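Local coordinates for lantibiotic dehydratase (Microbispora corallina, PDB 5EHK), which probably uses glutamyl-tRNA to glutamylate and dehydrate serine and threonine residues of the precursor peptide during biosynthesis of the lantibiotic NAI-107, at residues A8-V18 with L145-F154; L378-I386 with L515-V523. All coordinates share one frame; numbering follows the deposited sequence.

How the interactions relate
Both contacts are mostly buried and meet on neighbouring strands, their centres about 16 Å apart. Interaction 1 is strand pairing: main-chain hydrogen bonds carry it, and 811 Å² is buried. Interaction 2 buries 398 Å², joins a strand end and the helix that follows it to a helix-turn-strand segment and relies on apolar side chains, without hydrogen bonds between its segments. The strand 147-155 lies parallel to 366-379, which leads directly into the helix of interaction 2; L378 N probably donates to R153 O, 3.0 Å away. A second tie is ionic, D10 OD1 to R383 NH2 at 2.6 Å, linking partly exposed D10 and R383, the latter outside the packed face of interaction 2.

Interaction 1: A8-V18 with L145-F154; sequences AWDVFMVRTPV and LFAGVSGGRF
F12 lays one ring face over the G152-R153 peptide, with R153 N 3.5 Å from F12 CZ, while its edge addresses the face of F154. The centroids are 4.8 Å apart and the planes meet at 70°, which defines an edge-to-face pair. The lack of a side chain at G152 lets the F12 ring rest directly on the main chain; chi1 of 52°, with CG between the backbone N and the carbonyl carbon, directs it there.

From V14 onward the antiparallel ladder is continuous: V14 N to S150 O, though bent, and S150 N to V14 O are both 3.0 Å. T16 and G148 exchange bonds likewise, and V18 N reaches F146 O. On the face bearing M13, V149 CG1 packs against M13 SD at 3.6 Å, with M13 bent at its last torsion so that CE also meets this branch.

The pairing is less regular around G151 and G152: F12 N bonds to G152 O at 3.2 Å, but from 51° out of the carbonyl plane. Beyond it, partly exposed R153 spreads its guanidinium face over V11 CG1, and at the far end V18 is exposed. The R15 guanidinium forms a salt bridge with E785. Because every hydrogen bond between the two segments is main chain to main chain, cohesion depends on register, and the F12-F154 pair with the nearly straight F154 N to D10 O bond (3.0 Å) holds one end.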
ATOM      1  N   ALA A   8     -32.051 -23.678   8.383  1.00 22.00           N
ATOM      2  CA  ALA A   8     -32.827 -22.478   8.724  1.00 21.88           C
ATOM      3  C   ALA A   8     -33.704 -22.698   9.956  1.00 24.82           C
ATOM      4  O   ALA A   8     -34.030 -23.835  10.315  1.00 30.34           O
ATOM      5  CB  ALA A   8     -33.682 -22.024   7.545  1.00 20.64           C
ATOM      6  N   TRP A   9     -34.054 -21.603  10.619  1.00 24.76           N
ATOM      7  CA  TRP A   9     -34.988 -21.617  11.750  1.00 27.87           C
ATOM      8  C   TRP A   9     -36.391 -21.987  11.296  1.00 33.09           C
ATOM      9  O   TRP A   9     -36.713 -21.851  10.121  1.00 35.95           O
ATOM     10  CB  TRP A   9     -35.064 -20.230  12.376  1.00 27.82           C
ATOM     11  CG  TRP A   9     -33.978 -19.875  13.321  1.00 22.33           C
ATOM     12  CD1 TRP A   9     -32.834 -20.578  13.582  1.00 23.16           C
ATOM     13  CD2 TRP A   9     -33.936 -18.715  14.148  1.00 17.93           C
ATOM     14  NE1 TRP A   9     -32.088 -19.924  14.539  1.00 20.97           N
ATOM     15  CE2 TRP A   9     -32.740 -18.770  14.890  1.00 18.03           C
ATOM     16  CE3 TRP A   9     -34.800 -17.642  14.341  1.00 17.23           C
ATOM     17  CZ2 TRP A   9     -32.387 -17.792  15.803  1.00 16.33           C
ATOM     18  CZ3 TRP A   9     -34.452 -16.672  15.247  1.00 21.48           C
ATOM     19  CH2 TRP A   9     -33.252 -16.752  15.970  1.00 20.00           C
ATOM     20  N   ASP A  10     -37.243 -22.409  12.226  1.00 36.17           N
ATOM     21  CA  ASP A  10     -38.630 -22.690  11.866  1.00 34.67           C
ATOM     22  C   ASP A  10     -39.343 -21.397  11.516  1.00 37.33           C
ATOM     23  O   ASP A  10     -40.059 -21.340  10.518  1.00 38.57           O
ATOM     24  CB  ASP A  10     -39.404 -23.315  13.029  1.00 38.43           C
ATOM     25  CG  ASP A  10     -39.009 -24.743  13.310  1.00 34.73           C
ATOM     26  OD1 ASP A  10     -38.379 -25.379  12.440  1.00 29.78           O
ATOM     27  OD2 ASP A  10     -39.377 -25.237  14.397  1.00 40.47           O
ATOM     28  N   VAL A  11     -39.149 -20.363  12.339  1.00 36.70           N
ATOM     29  CA  VAL A  11     -39.826 -19.087  12.126  1.00 33.29           C
ATOM     30  C   VAL A  11     -38.901 -18.123  11.431  1.00 38.12           C
ATOM     31  O   VAL A  11     -37.682 -18.332  11.414  1.00 39.19           O
ATOM     32  CB  VAL A  11     -40.299 -18.440  13.433  1.00 35.02           C
ATOM     33  CG1 VAL A  11     -41.223 -19.381  14.177  1.00 38.58           C
ATOM     34  CG2 VAL A  11     -39.108 -18.060  14.295  1.00 36.00           C
ATOM     35  N   PHE A  12     -39.485 -17.073  10.859  1.00 31.14           N
ATOM     36  CA  PHE A  12     -38.725 -16.034  10.195  1.00 25.51           C
ATOM     37  C   PHE A  12     -39.500 -14.744  10.260  1.00 26.77           C
ATOM     38  O   PHE A  12     -40.676 -14.767  10.579  1.00 33.52           O
ATOM     39  CB  PHE A  12     -38.380 -16.413   8.746  1.00 26.87           C
ATOM     40  CG  PHE A  12     -39.558 -16.852   7.912  1.00 33.10           C
ATOM     41  CD1 PHE A  12     -40.539 -15.942   7.522  1.00 33.66           C
ATOM     42  CD2 PHE A  12     -39.659 -18.167   7.478  1.00 29.98           C
ATOM     43  CE1 PHE A  12     -41.603 -16.339   6.741  1.00 29.11           C
ATOM     44  CE2 PHE A  12     -40.720 -18.568   6.699  1.00 29.06           C
ATOM     45  CZ  PHE A  12     -41.694 -17.651   6.333  1.00 29.83           C
ATOM     46  N   MET A  13     -38.837 -13.615  10.013  1.00 27.31           N
ATOM     47  CA  MET A  13     -39.511 -12.321  10.054  1.00 26.55           C
ATOM     48  C   MET A  13     -39.824 -11.866   8.637  1.00 25.94           C
ATOM     49  O   MET A  13     -39.170 -12.286   7.693  1.00 27.45           O
ATOM     50  CB  MET A  13     -38.679 -11.268  10.793  1.00 26.58           C
ATOM     51  CG  MET A  13     -39.456 -10.004  11.151  1.00 27.05           C
ATOM     52  SD  MET A  13     -38.481  -8.620  11.799  1.00 33.89           S
ATOM     53  CE  MET A  13     -37.632  -8.050  10.322  1.00 25.98           C
ATOM     54  N   VAL A  14     -40.837 -11.022   8.494  1.00 27.95           N
ATOM     55  CA  VAL A  14     -41.255 -10.535   7.192  1.00 26.48           C
ATOM     56  C   VAL A  14     -41.282  -9.037   7.292  1.00 29.06           C
ATOM     57  O   VAL A  14     -41.759  -8.504   8.297  1.00 28.18           O
ATOM     58  CB  VAL A  14     -42.671 -11.013   6.836  1.00 22.79           C
ATOM     59  CG1 VAL A  14     -43.077 -10.482   5.476  1.00 25.57           C
ATOM     60  CG2 VAL A  14     -42.731 -12.531   6.859  1.00 26.71           C
ATOM     61  N   ARG A  15     -40.706  -8.364   6.298  1.00 26.88           N
ATOM     62  CA  ARG A  15     -40.803  -6.912   6.189  1.00 24.69           C
ATOM     63  C   ARG A  15     -41.709  -6.636   5.018  1.00 27.53           C
ATOM     64  O   ARG A  15     -41.603  -7.306   3.992  1.00 34.40           O
ATOM     65  CB  ARG A  15     -39.450  -6.266   5.893  1.00 27.56           C
ATOM     66  CG  ARG A  15     -38.243  -6.810   6.631  1.00 25.59           C
ATOM     67  CD  ARG A  15     -37.003  -6.019   6.223  1.00 29.72           C
ATOM     68  NE  ARG A  15     -35.821  -6.400   6.988  1.00 30.56           N
ATOM     69  CZ  ARG A  15     -34.766  -7.010   6.454  1.00 31.21           C
ATOM     70  NH1 ARG A  15     -34.738  -7.302   5.154  1.00 31.30           N
ATOM     71  NH2 ARG A  15     -33.742  -7.335   7.217  1.00 29.06           N
ATOM     72  N   THR A  16     -42.603  -5.667   5.150  1.00 28.23           N
ATOM     73  CA  THR A  16     -43.534  -5.375   4.065  1.00 26.33           C
ATOM     74  C   THR A  16     -44.166  -3.983   4.152  1.00 27.22           C
ATOM     75  O   THR A  16     -44.369  -3.468   5.249  1.00 29.13           O
ATOM     76  CB  THR A  16     -44.599  -6.478   4.005  1.00 38.40           C
ATOM     77  OG1 THR A  16     -44.354  -7.290   2.848  1.00 47.17           O
ATOM     78  CG2 THR A  16     -46.030  -5.911   3.977  1.00 39.43           C
ATOM     79  N   PRO A  17     -44.473  -3.362   2.997  1.00 26.05           N
ATOM     80  CA  PRO A  17     -45.165  -2.066   3.060  1.00 30.61           C
ATOM     81  C   PRO A  17     -46.678  -2.205   3.309  1.00 30.89           C
ATOM     82  O   PRO A  17     -47.234  -3.273   3.061  1.00 29.69           O
ATOM     83  CB  PRO A  17     -44.898  -1.472   1.670  1.00 28.85           C
ATOM     84  CG  PRO A  17     -44.748  -2.664   0.782  1.00 24.80           C
ATOM     85  CD  PRO A  17     -44.146  -3.758   1.615  1.00 21.20           C
ATOM     86  N   VAL A  18     -47.336  -1.144   3.774  1.00 33.42           N
ATOM     87  CA  VAL A  18     -48.778  -1.221   4.012  1.00 37.39           C
ATOM     88  C   VAL A  18     -49.518  -1.474   2.701  1.00 33.71           C
ATOM     89  O   VAL A  18     -50.423  -2.306   2.652  1.00 41.37           O
ATOM     90  CB  VAL A  18     -49.357   0.055   4.643  1.00 36.89           C
ATOM     91  CG1 VAL A  18     -48.415   0.631   5.676  1.00 34.58           C
ATOM     92  CG2 VAL A  18     -49.636   1.059   3.572  1.00 33.25           C
ATOM     93  N   LEU A 145     -44.852   4.676   9.276  1.00 42.84           N
ATOM     94  CA  LEU A 145     -46.137   4.079   8.924  1.00 43.68           C
ATOM     95  C   LEU A 145     -46.159   3.607   7.473  1.00 45.43           C
ATOM     96  O   LEU A 145     -47.220   3.293   6.931  1.00 48.62           O
ATOM     97  CB  LEU A 145     -47.278   5.060   9.157  1.00 46.56           C
ATOM     98  CG  LEU A 145     -47.579   5.315  10.624  1.00 51.94           C
ATOM     99  CD1 LEU A 145     -48.080   6.735  10.813  1.00 49.10           C
ATOM    100  CD2 LEU A 145     -48.594   4.282  11.098  1.00 43.32           C
ATOM    101  N   PHE A 146     -44.985   3.545   6.852  1.00 42.84           N
ATOM    102  CA  PHE A 146     -44.895   3.113   5.471  1.00 33.17           C
ATOM    103  C   PHE A 146     -44.764   1.605   5.383  1.00 33.14           C
ATOM    104  O   PHE A 146     -45.275   0.986   4.457  1.00 35.65           O
ATOM    105  CB  PHE A 146     -43.702   3.782   4.796  1.00 33.70           C
ATOM    106  CG  PHE A 146     -43.841   5.265   4.681  1.00 32.89           C
ATOM    107  CD1 PHE A 146     -44.428   5.832   3.561  1.00 34.00           C
ATOM    108  CD2 PHE A 146     -43.397   6.093   5.694  1.00 33.90           C
ATOM    109  CE1 PHE A 146     -44.566   7.198   3.450  1.00 31.98           C
ATOM    110  CE2 PHE A 146     -43.532   7.460   5.593  1.00 36.63           C
ATOM    111  CZ  PHE A 146     -44.126   8.015   4.471  1.00 33.82           C
ATOM    112  N   ALA A 147     -44.084   1.005   6.351  1.00 34.86           N
ATOM    113  CA  ALA A 147     -43.825  -0.426   6.285  1.00 25.25           C
ATOM    114  C   ALA A 147     -43.527  -1.001   7.656  1.00 26.07           C
ATOM    115  O   ALA A 147     -43.213  -0.261   8.591  1.00 25.58           O
ATOM    116  CB  ALA A 147     -42.681  -0.707   5.337  1.00 25.14           C
ATOM    117  N   GLY A 148     -43.630  -2.324   7.773  1.00 21.40           N
ATOM    118  CA  GLY A 148     -43.491  -2.963   9.058  1.00 20.81           C
ATOM    119  C   GLY A 148     -43.257  -4.449   8.970  1.00 24.59           C
ATOM    120  O   GLY A 148     -42.978  -4.959   7.886  1.00 24.12           O
ATOM    121  N   VAL A 149     -43.404  -5.143  10.101  1.00 24.79           N
ATOM    122  CA  VAL A 149     -42.967  -6.537  10.213  1.00 28.29           C
ATOM    123  C   VAL A 149     -44.099  -7.494  10.603  1.00 31.87           C
ATOM    124  O   VAL A 149     -45.135  -7.058  11.109  1.00 37.51           O
ATOM    125  CB  VAL A 149     -41.835  -6.691  11.260  1.00 26.07           C
ATOM    126  CG1 VAL A 149     -40.630  -5.864  10.849  1.00 20.48           C
ATOM    127  CG2 VAL A 149     -42.314  -6.235  12.621  1.00 28.22           C
ATOM    128  N   SER A 150     -43.893  -8.791  10.378  1.00 27.60           N
ATOM    129  CA  SER A 150     -44.849  -9.812  10.815  1.00 23.47           C
ATOM    130  C   SER A 150     -44.202 -11.196  10.935  1.00 27.36           C
ATOM    131  O   SER A 150     -43.172 -11.485  10.299  1.00 23.18           O
ATOM    132  CB  SER A 150     -46.036  -9.905   9.853  1.00 32.16           C
ATOM    133  OG  SER A 150     -45.645 -10.383   8.572  1.00 36.12           O
ATOM    134  N   GLY A 151     -44.813 -12.046  11.760  1.00 26.97           N
ATOM    135  CA  GLY A 151     -44.404 -13.441  11.890  1.00 26.46           C
ATOM    136  C   GLY A 151     -44.618 -14.284  10.630  1.00 27.54           C
ATOM    137  O   GLY A 151     -45.448 -13.967   9.772  1.00 30.27           O
ATOM    138  N   GLY A 152     -43.841 -15.355  10.506  1.00 26.69           N
ATOM    139  CA  GLY A 152     -43.926 -16.250   9.368  1.00 26.65           C
ATOM    140  C   GLY A 152     -43.332 -17.579   9.774  1.00 29.13           C
ATOM    141  O   GLY A 152     -42.588 -17.651  10.733  1.00 31.66           O
ATOM    142  N   ARG A 153     -43.635 -18.636   9.040  1.00 34.65           N
ATOM    143  CA  ARG A 153     -43.182 -19.952   9.454  1.00 29.89           C
ATOM    144  C   ARG A 153     -43.000 -20.862   8.267  1.00 29.97           C
ATOM    145  O   ARG A 153     -43.685 -20.734   7.259  1.00 31.53           O
ATOM    146  CB  ARG A 153     -44.223 -20.546  10.397  1.00 42.72           C
ATOM    147  CG  ARG A 153     -43.936 -21.944  10.898  1.00 50.11           C
ATOM    148  CD  ARG A 153     -45.054 -22.370  11.804  1.00 47.52           C
ATOM    149  NE  ARG A 153     -45.092 -21.443  12.928  1.00 51.80           N
ATOM    150  CZ  ARG A 153     -44.384 -21.584  14.043  1.00 52.01           C
ATOM    151  NH1 ARG A 153     -43.587 -22.637  14.203  1.00 46.94           N
ATOM    152  NH2 ARG A 153     -44.488 -20.672  15.002  1.00 56.27           N
ATOM    153  N   PHE A 154     -42.071 -21.794   8.393  1.00 29.19           N
ATOM    154  CA  PHE A 154     -41.973 -22.858   7.427  1.00 33.65           C
ATOM    155  C   PHE A 154     -42.928 -23.959   7.853  1.00 40.70           C
ATOM    156  O   PHE A 154     -43.084 -24.255   9.044  1.00 45.89           O
ATOM    157  CB  PHE A 154     -40.555 -23.385   7.325  1.00 35.78           C
ATOM    158  CG  PHE A 154     -39.612 -22.437   6.646  1.00 41.15           C
ATOM    159  CD1 PHE A 154     -39.763 -22.136   5.299  1.00 31.37           C
ATOM    160  CD2 PHE A 154     -38.551 -21.864   7.350  1.00 38.61           C
ATOM    161  CE1 PHE A 154     -38.889 -21.268   4.672  1.00 34.51           C
ATOM    162  CE2 PHE A 154     -37.668 -20.997   6.724  1.00 29.71           C
ATOM    163  CZ  PHE A 154     -37.834 -20.702   5.384  1.00 30.56           C
TER

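Interaction 2: L378-I386 with L515-V523; sequences LPEVVRTEI and LSAGTFRVV
V382 seats its CG2 methyl over one face of the F520 ring, 3.8 Å from the centroid and only 18° off the ring normal, a clear CH-pi contact. The same methyl touches L515 CD2 at 3.7 Å, roughly at right angles to its approach to the ring. V382's other branch, CG1, stands anti to the backbone N and turns toward V522, so the two methyls serve different neighbours.

F520 has its CG between the backbone N and the carbonyl carbon (chi1 69°), which sends the ring toward helix 380-395. E385 CB meets the ring's edge near its plane, and V381 CG1 comes to F520 CE2 at 4.0 Å, V381 and F520 lying alongside one another, pointing opposite ways. L515, extended from its own helix, places CD2 against P379 CG as well, at 3.7 Å; P379 is the N-cap residue of the facing helix.

E385 combines apolar and polar roles. Its CG packs on V522 CG2 at 3.8 Å, and a bend at chi2 (57°) turns the carboxylate off to R684 and T685. OE2 of this buried glutamate accepts a hydrogen bond from R684 N and pairs with T685 OG1, which gives OE2 two partners at the margin of an otherwise apolar contact. Further along the helix, I386 CG1 meets V522 CG1 at 4.1 Å, the two side chains lying nearly perpendicular.

The second segment leaves its helix through a Schellman motif at G518, with G518 N bonded back to L515 O, before entering strand 521-524. That reversal brings L515 and F520 to the same partner, V382. The first turns of helix 380-395 thus pack on a helix, a Schellman turn and strand 521-524, consistent with helix-on-sheet packing within the N-terminal dehydratase family region.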
ATOM      1  N   LEU A 378     -44.504 -20.717   4.400  1.00 31.01           N
ATOM      2  CA  LEU A 378     -43.826 -21.196   3.219  1.00 34.58           C
ATOM      3  C   LEU A 378     -43.501 -22.665   3.429  1.00 36.40           C
ATOM      4  O   LEU A 378     -43.175 -23.080   4.535  1.00 33.92           O
ATOM      5  CB  LEU A 378     -42.550 -20.388   2.975  1.00 36.17           C
ATOM      6  CG  LEU A 378     -42.624 -18.868   2.846  1.00 31.86           C
ATOM      7  CD1 LEU A 378     -41.206 -18.321   2.833  1.00 40.40           C
ATOM      8  CD2 LEU A 378     -43.359 -18.442   1.571  1.00 27.36           C
ATOM      9  N   PRO A 379     -43.622 -23.464   2.364  1.00 40.30           N
ATOM     10  CA  PRO A 379     -43.397 -24.905   2.451  1.00 37.05           C
ATOM     11  C   PRO A 379     -41.931 -25.200   2.659  1.00 35.31           C
ATOM     12  O   PRO A 379     -41.094 -24.321   2.479  1.00 35.42           O
ATOM     13  CB  PRO A 379     -43.815 -25.396   1.069  1.00 33.11           C
ATOM     14  CG  PRO A 379     -43.541 -24.249   0.174  1.00 30.49           C
ATOM     15  CD  PRO A 379     -43.965 -23.052   0.992  1.00 37.86           C
ATOM     16  N   GLU A 380     -41.631 -26.442   2.995  1.00 34.75           N
ATOM     17  CA  GLU A 380     -40.269 -26.871   3.224  1.00 32.46           C
ATOM     18  C   GLU A 380     -39.361 -26.810   1.989  1.00 28.69           C
ATOM     19  O   GLU A 380     -38.144 -26.739   2.119  1.00 35.88           O
ATOM     20  CB  GLU A 380     -40.280 -28.293   3.797  1.00 32.46           C
ATOM     21  CG  GLU A 380     -40.897 -28.398   5.167  1.00 35.50           C
ATOM     22  CD  GLU A 380     -40.090 -27.656   6.220  1.00 46.18           C
ATOM     23  OE1 GLU A 380     -38.836 -27.609   6.070  1.00 43.21           O
ATOM     24  OE2 GLU A 380     -40.708 -27.121   7.180  1.00 39.02           O
ATOM     25  N   VAL A 381     -39.924 -26.820   0.792  1.00 29.27           N
ATOM     26  CA  VAL A 381     -39.069 -26.851  -0.392  1.00 32.24           C
ATOM     27  C   VAL A 381     -38.298 -25.536  -0.487  1.00 31.92           C
ATOM     28  O   VAL A 381     -37.153 -25.510  -0.929  1.00 28.40           O
ATOM     29  CB  VAL A 381     -39.871 -27.142  -1.709  1.00 24.48           C
ATOM     30  CG1 VAL A 381     -40.856 -26.011  -2.022  1.00 28.89           C
ATOM     31  CG2 VAL A 381     -38.937 -27.414  -2.888  1.00 20.12           C
ATOM     32  N   VAL A 382     -38.922 -24.456  -0.025  1.00 33.18           N
ATOM     33  CA  VAL A 382     -38.287 -23.148  -0.025  1.00 34.38           C
ATOM     34  C   VAL A 382     -37.187 -23.064   1.033  1.00 30.68           C
ATOM     35  O   VAL A 382     -36.076 -22.632   0.732  1.00 29.30           O
ATOM     36  CB  VAL A 382     -39.306 -22.028   0.181  1.00 37.01           C
ATOM     37  CG1 VAL A 382     -38.586 -20.701   0.460  1.00 26.46           C
ATOM     38  CG2 VAL A 382     -40.201 -21.923  -1.044  1.00 29.84           C
ATOM     39  N   ARG A 383     -37.490 -23.489   2.257  1.00 26.65           N
ATOM     40  CA  ARG A 383     -36.479 -23.570   3.311  1.00 28.66           C
ATOM     41  C   ARG A 383     -35.215 -24.300   2.841  1.00 29.02           C
ATOM     42  O   ARG A 383     -34.105 -23.930   3.194  1.00 32.13           O
ATOM     43  CB  ARG A 383     -37.043 -24.289   4.530  1.00 32.33           C
ATOM     44  CG  ARG A 383     -36.100 -24.346   5.725  1.00 32.05           C
ATOM     45  CD  ARG A 383     -36.401 -25.562   6.577  1.00 34.29           C
ATOM     46  NE  ARG A 383     -36.357 -25.284   8.008  1.00 35.11           N
ATOM     47  CZ  ARG A 383     -37.382 -25.441   8.841  1.00 37.71           C
ATOM     48  NH1 ARG A 383     -38.560 -25.868   8.398  1.00 37.40           N
ATOM     49  NH2 ARG A 383     -37.231 -25.172  10.130  1.00 35.75           N
ATOM     50  N   THR A 384     -35.381 -25.318   2.015  1.00 30.18           N
ATOM     51  CA  THR A 384     -34.241 -26.055   1.489  1.00 27.49           C
ATOM     52  C   THR A 384     -33.477 -25.279   0.415  1.00 24.08           C
ATOM     53  O   THR A 384     -32.262 -25.440   0.270  1.00 21.66           O
ATOM     54  CB  THR A 384     -34.681 -27.451   1.005  1.00 23.43           C
ATOM     55  OG1 THR A 384     -34.934 -28.245   2.166  1.00 23.42           O
ATOM     56  CG2 THR A 384     -33.597 -28.142   0.153  1.00 20.64           C
ATOM     57  N   GLU A 385     -34.193 -24.451  -0.345  1.00 26.01           N
ATOM     58  CA  GLU A 385     -33.559 -23.645  -1.388  1.00 26.80           C
ATOM     59  C   GLU A 385     -32.625 -22.667  -0.697  1.00 25.68           C
ATOM     60  O   GLU A 385     -31.424 -22.639  -0.965  1.00 26.59           O
ATOM     61  CB  GLU A 385     -34.605 -22.904  -2.234  1.00 21.00           C
ATOM     62  CG  GLU A 385     -34.070 -22.210  -3.504  1.00 23.70           C
ATOM     63  CD  GLU A 385     -33.327 -23.136  -4.492  1.00 29.88           C
ATOM     64  OE1 GLU A 385     -33.904 -24.138  -4.972  1.00 33.06           O
ATOM     65  OE2 GLU A 385     -32.156 -22.835  -4.818  1.00 37.13           O
ATOM     66  N   ILE A 386     -33.184 -21.918   0.242  1.00 19.48           N
ATOM     67  CA  ILE A 386     -32.431 -20.954   0.992  1.00 17.22           C
ATOM     68  C   ILE A 386     -31.248 -21.583   1.705  1.00 20.21           C
ATOM     69  O   ILE A 386     -30.156 -21.042   1.667  1.00 25.09           O
ATOM     70  CB  ILE A 386     -33.334 -20.246   1.988  1.00 20.55           C
ATOM     71  CG1 ILE A 386     -34.458 -19.537   1.223  1.00 16.11           C
ATOM     72  CG2 ILE A 386     -32.529 -19.276   2.858  1.00 13.91           C
ATOM     73  CD1 ILE A 386     -35.435 -18.859   2.103  1.00 16.60           C
ATOM     74  N   LEU A 515     -46.137 -22.371  -6.234  1.00 39.52           N
ATOM     75  CA  LEU A 515     -45.036 -22.256  -5.293  1.00 38.56           C
ATOM     76  C   LEU A 515     -44.883 -23.576  -4.582  1.00 42.05           C
ATOM     77  O   LEU A 515     -43.786 -24.146  -4.530  1.00 44.13           O
ATOM     78  CB  LEU A 515     -45.299 -21.147  -4.265  1.00 42.98           C
ATOM     79  CG  LEU A 515     -44.143 -20.621  -3.391  1.00 36.48           C
ATOM     80  CD1 LEU A 515     -44.602 -19.408  -2.624  1.00 37.97           C
ATOM     81  CD2 LEU A 515     -43.604 -21.650  -2.421  1.00 33.12           C
ATOM     82  N   SER A 516     -45.993 -24.036  -4.007  1.00 43.31           N
ATOM     83  CA  SER A 516     -46.022 -25.254  -3.207  1.00 40.16           C
ATOM     84  C   SER A 516     -45.406 -26.388  -4.004  1.00 39.95           C
ATOM     85  O   SER A 516     -44.768 -27.278  -3.441  1.00 35.25           O
ATOM     86  CB  SER A 516     -47.464 -25.604  -2.871  1.00 43.92           C
ATOM     87  OG  SER A 516     -48.079 -24.562  -2.141  1.00 48.23           O
ATOM     88  N   ALA A 517     -45.593 -26.320  -5.325  1.00 47.08           N
ATOM     89  CA  ALA A 517     -45.123 -27.336  -6.261  1.00 44.19           C
ATOM     90  C   ALA A 517     -43.692 -27.116  -6.765  1.00 44.08           C
ATOM     91  O   ALA A 517     -43.125 -27.979  -7.448  1.00 38.25           O
ATOM     92  CB  ALA A 517     -46.093 -27.439  -7.425  1.00 46.75           C
ATOM     93  N   GLY A 518     -43.102 -25.976  -6.416  1.00 44.06           N
ATOM     94  CA  GLY A 518     -41.696 -25.752  -6.704  1.00 43.47           C
ATOM     95  C   GLY A 518     -41.402 -24.810  -7.849  1.00 45.41           C
ATOM     96  O   GLY A 518     -40.246 -24.638  -8.257  1.00 43.40           O
ATOM     97  N   THR A 519     -42.449 -24.186  -8.371  1.00 48.59           N
ATOM     98  CA  THR A 519     -42.261 -23.152  -9.380  1.00 50.40           C
ATOM     99  C   THR A 519     -42.218 -21.800  -8.674  1.00 46.05           C
ATOM    100  O   THR A 519     -43.242 -21.145  -8.433  1.00 38.20           O
ATOM    101  CB  THR A 519     -43.318 -23.235 -10.512  1.00 50.94           C
ATOM    102  OG1 THR A 519     -42.955 -24.309 -11.396  1.00 55.12           O
ATOM    103  CG2 THR A 519     -43.377 -21.935 -11.329  1.00 38.75           C
ATOM    104  N   PHE A 520     -40.997 -21.434  -8.290  1.00 49.59           N
ATOM    105  CA  PHE A 520     -40.736 -20.194  -7.572  1.00 40.10           C
ATOM    106  C   PHE A 520     -39.280 -19.798  -7.746  1.00 38.01           C
ATOM    107  O   PHE A 520     -38.443 -20.584  -8.211  1.00 35.76           O
ATOM    108  CB  PHE A 520     -41.046 -20.330  -6.080  1.00 30.30           C
ATOM    109  CG  PHE A 520     -40.095 -21.223  -5.349  1.00 36.12           C
ATOM    110  CD1 PHE A 520     -38.991 -20.697  -4.701  1.00 33.74           C
ATOM    111  CD2 PHE A 520     -40.289 -22.587  -5.321  1.00 37.83           C
ATOM    112  CE1 PHE A 520     -38.111 -21.517  -4.051  1.00 31.80           C
ATOM    113  CE2 PHE A 520     -39.412 -23.411  -4.658  1.00 34.97           C
ATOM    114  CZ  PHE A 520     -38.321 -22.876  -4.025  1.00 37.04           C
ATOM    115  N   ARG A 521     -38.988 -18.563  -7.369  1.00 35.11           N
ATOM    116  CA  ARG A 521     -37.627 -18.082  -7.342  1.00 32.69           C
ATOM    117  C   ARG A 521     -37.347 -17.520  -5.957  1.00 28.78           C
ATOM    118  O   ARG A 521     -38.213 -16.876  -5.369  1.00 30.71           O
ATOM    119  CB  ARG A 521     -37.430 -17.005  -8.416  1.00 32.02           C
ATOM    120  CG  ARG A 521     -36.513 -17.422  -9.564  1.00 28.10           C
ATOM    121  CD  ARG A 521     -37.006 -18.680 -10.214  1.00 37.71           C
ATOM    122  NE  ARG A 521     -36.432 -18.905 -11.536  1.00 46.88           N
ATOM    123  CZ  ARG A 521     -36.676 -19.985 -12.273  1.00 44.79           C
ATOM    124  NH1 ARG A 521     -37.488 -20.921 -11.813  1.00 42.49           N
ATOM    125  NH2 ARG A 521     -36.128 -20.125 -13.471  1.00 47.63           N
ATOM    126  N   VAL A 522     -36.163 -17.788  -5.414  1.00 30.43           N
ATOM    127  CA  VAL A 522     -35.696 -17.032  -4.238  1.00 32.30           C
ATOM    128  C   VAL A 522     -34.671 -15.973  -4.662  1.00 27.18           C
ATOM    129  O   VAL A 522     -33.640 -16.298  -5.268  1.00 23.95           O
ATOM    130  CB  VAL A 522     -35.024 -17.921  -3.194  1.00 30.51           C
ATOM    131  CG1 VAL A 522     -34.585 -17.068  -1.992  1.00 25.40           C
ATOM    132  CG2 VAL A 522     -35.957 -19.012  -2.761  1.00 20.98           C
ATOM    133  N   VAL A 523     -34.951 -14.713  -4.366  1.00 22.69           N
ATOM    134  CA  VAL A 523     -34.048 -13.647  -4.782  1.00 24.04           C
ATOM    135  C   VAL A 523     -33.374 -13.011  -3.549  1.00 30.69           C
ATOM    136  O   VAL A 523     -34.061 -12.456  -2.680  1.00 29.74           O
ATOM    137  CB  VAL A 523     -34.801 -12.594  -5.608  1.00 23.77           C
ATOM    138  CG1 VAL A 523     -33.885 -11.424  -5.992  1.00 29.81           C
ATOM    139  CG2 VAL A 523     -35.374 -13.240  -6.842  1.00 23.26           C
TER